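Local coordinates for ThiJ/pfpI family protein (Bacillus anthracis, PDB 3EFE) that is of unknown exact function but belongs to the DJ-1/PfpI family, whose relatives include proteases, chaperones and glyoxalase-type enzymes, at residues D[92-102]-D[117-127]; D[43-51]-D[62-70]. All coordinates share one frame; numbering follows the deposited sequence.

Interaction 1: residues D[92-102]-D[117-127]; sequences QPILERIGQAL and ALANMGYLDTR
Leu95 and Tyr123 carry the contact by which helix 92-104, in the layered alpha/beta fold of the DJ-1/PfpI family, packs against the end of helix 113-119 and the turn that follows it. The apolar part starts at Leu95, whose CD1 lies 3.5 Å from CB of Ala117 and also meets CD1 of Leu118. CG of Leu95 touches CG of Met121, the two side chains crossing at about a right angle. One turn on, a chi1 of -80° puts CG1 of Ile98 beside the backbone N and turns CG2 toward the tyrosine, 3.8 Å from CE2 of Tyr123, while Ile98 and Leu118 both also reach Leu80 of the central sheet. CD1 of Leu102 covers one face of the tyrosine ring, 4.0 Å from Tyr123 CG.

The polar part is a single bond across the segments. Tyr123 OH donates to Leu95 O, which lies at the ring edge, in its plane; the modelled 2.5 Å is shorter than usual and its exact value doubtful. Gly99 lets the phenol come close, with its CA 3.3 Å from Tyr123 CZ. A Schellman motif at Gly122 ends the helix, and Leu118 O accepts from both Met121 N and Tyr123 N, which ties the tyrosine's backbone to the helix end. Beyond the ring, the guanidinium of Arg127 lies flat against an apolar branch: CD2 of Leu102 sits 3.9 Å above its plane, over the centre.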
# COMPACT_ATOMS: atom_id res chain seq x y z
N GLN D 92 -11.44 2.85 21.55
CA GLN D 92 -12.67 2.35 22.18
C GLN D 92 -13.95 2.98 21.64
O GLN D 92 -14.91 2.30 21.34
CB GLN D 92 -12.57 2.49 23.72
CG GLN D 92 -13.15 1.32 24.48
CD GLN D 92 -12.32 0.04 24.26
OE1 GLN D 92 -12.88 -1.03 24.04
NE2 GLN D 92 -10.98 0.19 24.24
N PRO D 93 -13.96 4.29 21.47
CA PRO D 93 -15.18 4.83 20.89
C PRO D 93 -15.53 4.24 19.49
O PRO D 93 -16.67 3.80 19.30
CB PRO D 93 -14.91 6.33 20.86
CG PRO D 93 -13.80 6.55 21.76
CD PRO D 93 -12.97 5.35 21.70
N ILE D 94 -14.59 4.17 18.54
CA ILE D 94 -14.91 3.55 17.25
C ILE D 94 -15.27 2.09 17.41
O ILE D 94 -16.13 1.58 16.70
CB ILE D 94 -13.83 3.72 16.11
CG1 ILE D 94 -14.55 3.64 14.73
CG2 ILE D 94 -12.62 2.77 16.29
CD1 ILE D 94 -13.75 3.72 13.52
N LEU D 95 -14.68 1.43 18.38
CA LEU D 95 -14.88 -0.00 18.53
C LEU D 95 -16.29 -0.25 19.07
O LEU D 95 -16.89 -1.30 18.79
CB LEU D 95 -13.76 -0.54 19.42
CG LEU D 95 -12.78 -1.67 19.03
CD1 LEU D 95 -12.57 -1.98 17.58
CD2 LEU D 95 -11.46 -1.41 19.73
N GLU D 96 -16.86 0.75 19.75
CA GLU D 96 -18.23 0.63 20.27
C GLU D 96 -19.21 0.81 19.15
O GLU D 96 -20.13 -0.00 18.97
CB GLU D 96 -18.47 1.59 21.45
CG GLU D 96 -17.58 1.13 22.69
CD GLU D 96 -17.63 2.04 23.99
OE1 GLU D 96 -18.20 3.18 23.95
OE2 GLU D 96 -17.03 1.61 25.02
N ARG D 97 -18.92 1.84 18.34
CA ARG D 97 -19.69 2.25 17.16
C ARG D 97 -19.71 1.19 16.12
O ARG D 97 -20.60 1.18 15.33
CB ARG D 97 -19.05 3.47 16.48
CG ARG D 97 -18.89 4.74 17.33
CD ARG D 97 -20.07 5.70 17.26
NE ARG D 97 -20.67 5.73 15.93
CZ ARG D 97 -20.48 6.64 14.97
NH1 ARG D 97 -19.73 7.73 15.14
NH2 ARG D 97 -21.09 6.47 13.82
N ILE D 98 -18.68 0.36 16.09
CA ILE D 98 -18.55 -0.70 15.08
C ILE D 98 -19.61 -1.74 15.36
O ILE D 98 -20.12 -2.41 14.43
CB ILE D 98 -17.10 -1.37 15.08
CG1 ILE D 98 -16.10 -0.49 14.32
CG2 ILE D 98 -17.12 -2.76 14.44
CD1 ILE D 98 -14.61 -0.50 14.89
N GLY D 99 -19.92 -1.89 16.65
CA GLY D 99 -20.93 -2.83 17.09
C GLY D 99 -22.26 -2.49 16.51
O GLY D 99 -22.96 -3.38 16.05
N GLN D 100 -22.60 -1.19 16.55
CA GLN D 100 -23.88 -0.67 16.02
C GLN D 100 -23.85 -0.70 14.50
O GLN D 100 -24.81 -1.15 13.87
CB GLN D 100 -24.14 0.81 16.42
CG GLN D 100 -23.89 1.19 17.90
CD GLN D 100 -23.67 2.72 18.09
OE1 GLN D 100 -23.02 3.16 19.08
NE2 GLN D 100 -24.17 3.53 17.12
N ALA D 101 -22.76 -0.17 13.92
CA ALA D 101 -22.57 -0.23 12.47
C ALA D 101 -22.89 -1.62 11.98
O ALA D 101 -23.60 -1.76 11.04
CB ALA D 101 -21.14 0.14 12.06
N LEU D 102 -22.37 -2.65 12.63
CA LEU D 102 -22.53 -4.00 12.10
C LEU D 102 -23.99 -4.35 12.04
O LEU D 102 -24.37 -4.98 11.08
CB LEU D 102 -21.74 -5.07 12.92
CG LEU D 102 -20.25 -5.22 12.57
CD1 LEU D 102 -19.43 -5.75 13.79
CD2 LEU D 102 -20.12 -6.10 11.37
N ALA D 117 -8.82 -6.32 17.43
CA ALA D 117 -9.72 -5.35 18.14
C ALA D 117 -11.17 -5.86 18.21
O ALA D 117 -11.82 -5.82 19.28
CB ALA D 117 -9.69 -4.03 17.49
N LEU D 118 -11.63 -6.37 17.08
CA LEU D 118 -12.96 -6.88 16.92
C LEU D 118 -13.17 -8.18 17.67
O LEU D 118 -14.21 -8.38 18.28
CB LEU D 118 -13.25 -7.14 15.42
CG LEU D 118 -13.91 -6.07 14.54
CD1 LEU D 118 -13.44 -4.69 14.81
CD2 LEU D 118 -13.68 -6.41 13.10
N ALA D 119 -12.24 -9.10 17.52
CA ALA D 119 -12.26 -10.35 18.29
C ALA D 119 -12.42 -10.08 19.80
O ALA D 119 -13.25 -10.70 20.47
CB ALA D 119 -10.99 -11.15 18.02
N ASN D 120 -11.69 -9.12 20.33
CA ASN D 120 -11.88 -8.79 21.74
C ASN D 120 -13.15 -8.05 22.17
O ASN D 120 -13.34 -7.82 23.37
CB ASN D 120 -10.68 -8.03 22.29
CG ASN D 120 -10.47 -8.28 23.82
OD1 ASN D 120 -10.18 -7.36 24.58
ND2 ASN D 120 -10.57 -9.55 24.24
N MET D 121 -14.02 -7.68 21.24
CA MET D 121 -15.28 -6.99 21.60
C MET D 121 -16.48 -7.95 21.49
O MET D 121 -17.64 -7.59 21.79
CB MET D 121 -15.47 -5.73 20.75
CG MET D 121 -14.46 -4.72 21.02
SD MET D 121 -14.92 -3.57 22.30
CE MET D 121 -13.27 -3.25 22.81
N GLY D 122 -16.17 -9.19 21.14
CA GLY D 122 -17.16 -10.25 21.00
C GLY D 122 -17.65 -10.43 19.60
O GLY D 122 -18.42 -11.40 19.30
N TYR D 123 -17.25 -9.52 18.70
CA TYR D 123 -17.97 -9.44 17.39
C TYR D 123 -17.67 -10.58 16.43
O TYR D 123 -18.45 -10.80 15.50
CB TYR D 123 -17.74 -8.14 16.67
CG TYR D 123 -17.95 -6.82 17.40
CD1 TYR D 123 -19.06 -6.58 18.16
CD2 TYR D 123 -17.05 -5.75 17.22
CE1 TYR D 123 -19.26 -5.32 18.75
CE2 TYR D 123 -17.24 -4.51 17.81
CZ TYR D 123 -18.38 -4.30 18.55
OH TYR D 123 -18.58 -3.07 19.15
N LEU D 124 -16.56 -11.30 16.62
CA LEU D 124 -16.21 -12.48 15.77
C LEU D 124 -16.66 -13.85 16.39
O LEU D 124 -16.29 -14.97 15.96
CB LEU D 124 -14.69 -12.49 15.52
CG LEU D 124 -13.94 -11.23 15.01
CD1 LEU D 124 -12.51 -11.57 14.71
CD2 LEU D 124 -14.56 -10.57 13.74
N ASP D 125 -17.43 -13.74 17.47
CA ASP D 125 -17.83 -14.92 18.24
C ASP D 125 -18.72 -15.77 17.44
O ASP D 125 -18.68 -16.97 17.63
CB ASP D 125 -18.54 -14.53 19.55
CG ASP D 125 -17.57 -14.13 20.63
OD1 ASP D 125 -16.36 -14.11 20.32
OD2 ASP D 125 -18.00 -13.81 21.77
N THR D 126 -19.51 -15.18 16.51
CA THR D 126 -20.43 -15.98 15.70
C THR D 126 -20.41 -15.58 14.21
O THR D 126 -21.38 -15.83 13.48
CB THR D 126 -21.88 -16.00 16.30
OG1 THR D 126 -22.20 -14.70 16.83
CG2 THR D 126 -22.00 -17.08 17.45
N ARG D 127 -19.29 -15.01 13.76
CA ARG D 127 -19.07 -14.78 12.32
C ARG D 127 -17.83 -15.53 11.83
O ARG D 127 -16.86 -15.65 12.58
CB ARG D 127 -18.93 -13.29 12.06
CG ARG D 127 -20.07 -12.50 12.55
CD ARG D 127 -19.78 -11.05 12.45
NE ARG D 127 -20.97 -10.33 12.00
CZ ARG D 127 -21.68 -9.49 12.75
NH1 ARG D 127 -22.77 -8.93 12.19
NH2 ARG D 127 -21.31 -9.20 14.03

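Interaction 2: residues D[43-51]-D[62-70]; sequences VITVGANKE and KPDISLDEC
Val46 and Ile65 form the apolar centre of a parallel pairing at the margin of the central sheet in this DJ-1/PfpI fold, where strand 65-66 is the outermost strand on its side within the chain. Both side chains lie on the same sheet face, CB of Val46 3.9 Å from CG1 of Ile65. Ile44 CG2 extends the patch to Ile65 CD1, and Val46 CG2 reaches the backbone of Leu67.

The backbone ladder comes next. Ile65 N bonds to Thr45 O, and Gly47 N returns the link to Ile65 O at 3.0 Å; Leu67 N adds a weak bond to Gly47 O.

Farther out, Thr45 and Asp64 grip each other reciprocally. Asp64 OD2 accepts from Thr45 N at 3.0 Å, met from above the carboxylate plane, while Asp64 N donates to Thr45 OG1. With chi1 at 64°, that hydroxyl sits between its own backbone N and carbonyl carbon and faces Asp64 N; a water joins it to Lys62 O. The second subunit packs on Thr45 through its Leu59.

At the polar edge Lys50 folds across the strand end, bent at three torsions, its CG against Ser66 CB. Glu69 OE1, 3.8 Å from Lys50 CD, accepts from Ser66 N. Lys50 NZ comes within 4.1 Å of Lys62 NZ, a like-charged pair, and NZ of Lys50 bonds Pro63 O at 3.1 Å.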
# COMPACT_ATOMS: atom_id res chain seq x y z
N VAL D 43 -13.36 7.76 -0.81
CA VAL D 43 -12.87 7.32 0.49
C VAL D 43 -12.72 8.58 1.36
O VAL D 43 -11.97 9.51 1.03
CB VAL D 43 -11.56 6.50 0.36
CG1 VAL D 43 -10.90 6.14 1.81
CG2 VAL D 43 -11.81 5.24 -0.49
N ILE D 44 -13.52 8.62 2.43
CA ILE D 44 -13.41 9.65 3.50
C ILE D 44 -12.57 9.14 4.67
O ILE D 44 -12.91 8.14 5.33
CB ILE D 44 -14.79 10.10 4.03
CG1 ILE D 44 -15.72 10.46 2.86
CG2 ILE D 44 -14.62 11.35 4.98
CD1 ILE D 44 -17.20 10.10 3.10
N THR D 45 -11.46 9.79 4.94
CA THR D 45 -10.66 9.37 6.08
C THR D 45 -11.32 9.85 7.41
O THR D 45 -11.72 11.00 7.51
CB THR D 45 -9.15 9.76 5.97
OG1 THR D 45 -9.00 11.16 5.98
CG2 THR D 45 -8.52 9.21 4.71
N VAL D 46 -11.49 8.94 8.38
CA VAL D 46 -12.05 9.31 9.69
C VAL D 46 -11.09 9.01 10.84
O VAL D 46 -10.57 7.95 10.94
CB VAL D 46 -13.47 8.77 9.98
CG1 VAL D 46 -13.92 7.62 9.11
CG2 VAL D 46 -13.58 8.42 11.44
N GLY D 47 -10.82 10.01 11.66
CA GLY D 47 -9.86 9.94 12.74
C GLY D 47 -10.63 9.80 14.01
O GLY D 47 -11.88 10.02 14.00
N ALA D 48 -9.94 9.41 15.09
CA ALA D 48 -10.55 9.43 16.44
C ALA D 48 -10.93 10.87 16.75
O ALA D 48 -11.91 11.10 17.43
CB ALA D 48 -9.61 8.87 17.55
N ASN D 49 -10.13 11.81 16.22
CA ASN D 49 -10.34 13.22 16.27
C ASN D 49 -9.60 13.83 15.05
O ASN D 49 -9.02 13.10 14.26
CB ASN D 49 -9.73 13.74 17.53
CG ASN D 49 -8.23 13.55 17.54
OD1 ASN D 49 -7.54 13.62 16.51
ND2 ASN D 49 -7.69 13.32 18.73
N LYS D 50 -9.58 15.17 14.93
CA LYS D 50 -9.15 15.89 13.73
C LYS D 50 -7.65 16.06 13.63
O LYS D 50 -7.13 16.56 12.63
CB LYS D 50 -9.88 17.23 13.63
CG LYS D 50 -11.42 17.04 13.39
CD LYS D 50 -12.06 17.87 12.19
CE LYS D 50 -11.51 17.49 10.75
NZ LYS D 50 -9.95 17.49 10.63
N GLU D 51 -6.95 15.60 14.67
CA GLU D 51 -5.49 15.61 14.73
C GLU D 51 -4.92 14.77 13.58
O GLU D 51 -5.43 13.68 13.23
CB GLU D 51 -4.94 15.04 16.07
CG GLU D 51 -5.19 15.83 17.43
CD GLU D 51 -4.61 15.05 18.73
OE1 GLU D 51 -4.20 13.85 18.62
OE2 GLU D 51 -4.61 15.64 19.87
N LYS D 62 -4.05 14.19 7.25
CA LYS D 62 -5.05 15.04 7.86
C LYS D 62 -6.36 14.34 7.71
O LYS D 62 -6.82 14.16 6.57
CB LYS D 62 -5.08 16.41 7.14
CG LYS D 62 -6.02 17.50 7.72
CD LYS D 62 -5.81 17.71 9.27
CE LYS D 62 -6.72 18.85 9.90
NZ LYS D 62 -7.13 19.88 8.88
N PRO D 63 -6.96 13.88 8.83
CA PRO D 63 -8.26 13.24 8.73
C PRO D 63 -9.28 14.21 8.16
O PRO D 63 -9.26 15.42 8.45
CB PRO D 63 -8.58 12.85 10.19
CG PRO D 63 -7.32 12.76 10.81
CD PRO D 63 -6.52 13.90 10.24
N ASP D 64 -10.13 13.67 7.28
CA ASP D 64 -11.24 14.41 6.70
C ASP D 64 -12.24 14.82 7.75
O ASP D 64 -12.66 15.97 7.76
CB ASP D 64 -11.96 13.58 5.64
CG ASP D 64 -11.16 13.47 4.38
OD1 ASP D 64 -10.39 14.39 4.15
OD2 ASP D 64 -11.28 12.47 3.64
N ILE D 65 -12.66 13.87 8.56
CA ILE D 65 -13.59 14.10 9.61
C ILE D 65 -13.18 13.32 10.87
O ILE D 65 -12.26 12.48 10.85
CB ILE D 65 -15.04 13.70 9.16
CG1 ILE D 65 -15.23 12.15 9.13
CG2 ILE D 65 -15.42 14.40 7.82
CD1 ILE D 65 -16.54 11.65 8.46
N SER D 66 -13.88 13.61 11.96
CA SER D 66 -13.62 13.01 13.25
C SER D 66 -14.67 11.98 13.45
O SER D 66 -15.66 12.02 12.80
CB SER D 66 -13.60 14.09 14.37
OG SER D 66 -14.88 14.30 14.96
N LEU D 67 -14.45 11.00 14.32
CA LEU D 67 -15.45 9.95 14.50
C LEU D 67 -16.84 10.52 14.78
O LEU D 67 -17.82 10.04 14.25
CB LEU D 67 -15.04 9.00 15.62
CG LEU D 67 -15.95 7.79 15.88
CD1 LEU D 67 -16.31 7.04 14.59
CD2 LEU D 67 -15.30 6.85 16.96
N ASP D 68 -16.93 11.56 15.60
CA ASP D 68 -18.21 12.25 15.87
C ASP D 68 -19.00 12.65 14.64
O ASP D 68 -20.17 12.34 14.53
CB ASP D 68 -17.96 13.55 16.61
CG ASP D 68 -17.96 13.39 18.09
OD1 ASP D 68 -18.39 12.29 18.56
OD2 ASP D 68 -17.52 14.38 18.77
N GLU D 69 -18.32 13.35 13.73
CA GLU D 69 -18.87 13.82 12.45
C GLU D 69 -19.33 12.71 11.49
O GLU D 69 -19.86 13.01 10.47
CB GLU D 69 -17.81 14.68 11.76
CG GLU D 69 -17.63 16.10 12.34
CD GLU D 69 -16.19 16.67 12.20
OE1 GLU D 69 -15.31 16.02 11.61
OE2 GLU D 69 -15.93 17.80 12.70
N CYS D 70 -19.16 11.44 11.84
CA CYS D 70 -19.32 10.34 10.90
C CYS D 70 -20.56 9.56 11.20
O CYS D 70 -20.80 9.26 12.36
CB CYS D 70 -18.11 9.39 11.03
SG CYS D 70 -18.33 7.76 10.25
O HOH W 1 -6.92 12.33 4.59

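Overall arrangement
Interactions 1 and 2 illustrate how contacts within one alpha/beta domain can follow one another along the chain: the edge pairing of 43-51 with 62-70 closes before the helix packing of 92-102 against 117-127 opens, and their centres lie about 19 Å apart. Helix 92-104 nevertheless touches both. Its Leu95, Ile98 and Leu102 serve interaction 1, while Arg97 reaches back to interaction 2, where Arg97 NH2 lies 3.2 Å from Cys70 O in a probable hydrogen bond. Beside it, Leu67 CD2 packs against the first helical turn, 3.2 Å from Ile94 N. Interaction 2 also borders the second subunit, whereas interaction 1 is touched by no other protein chain of the assembly.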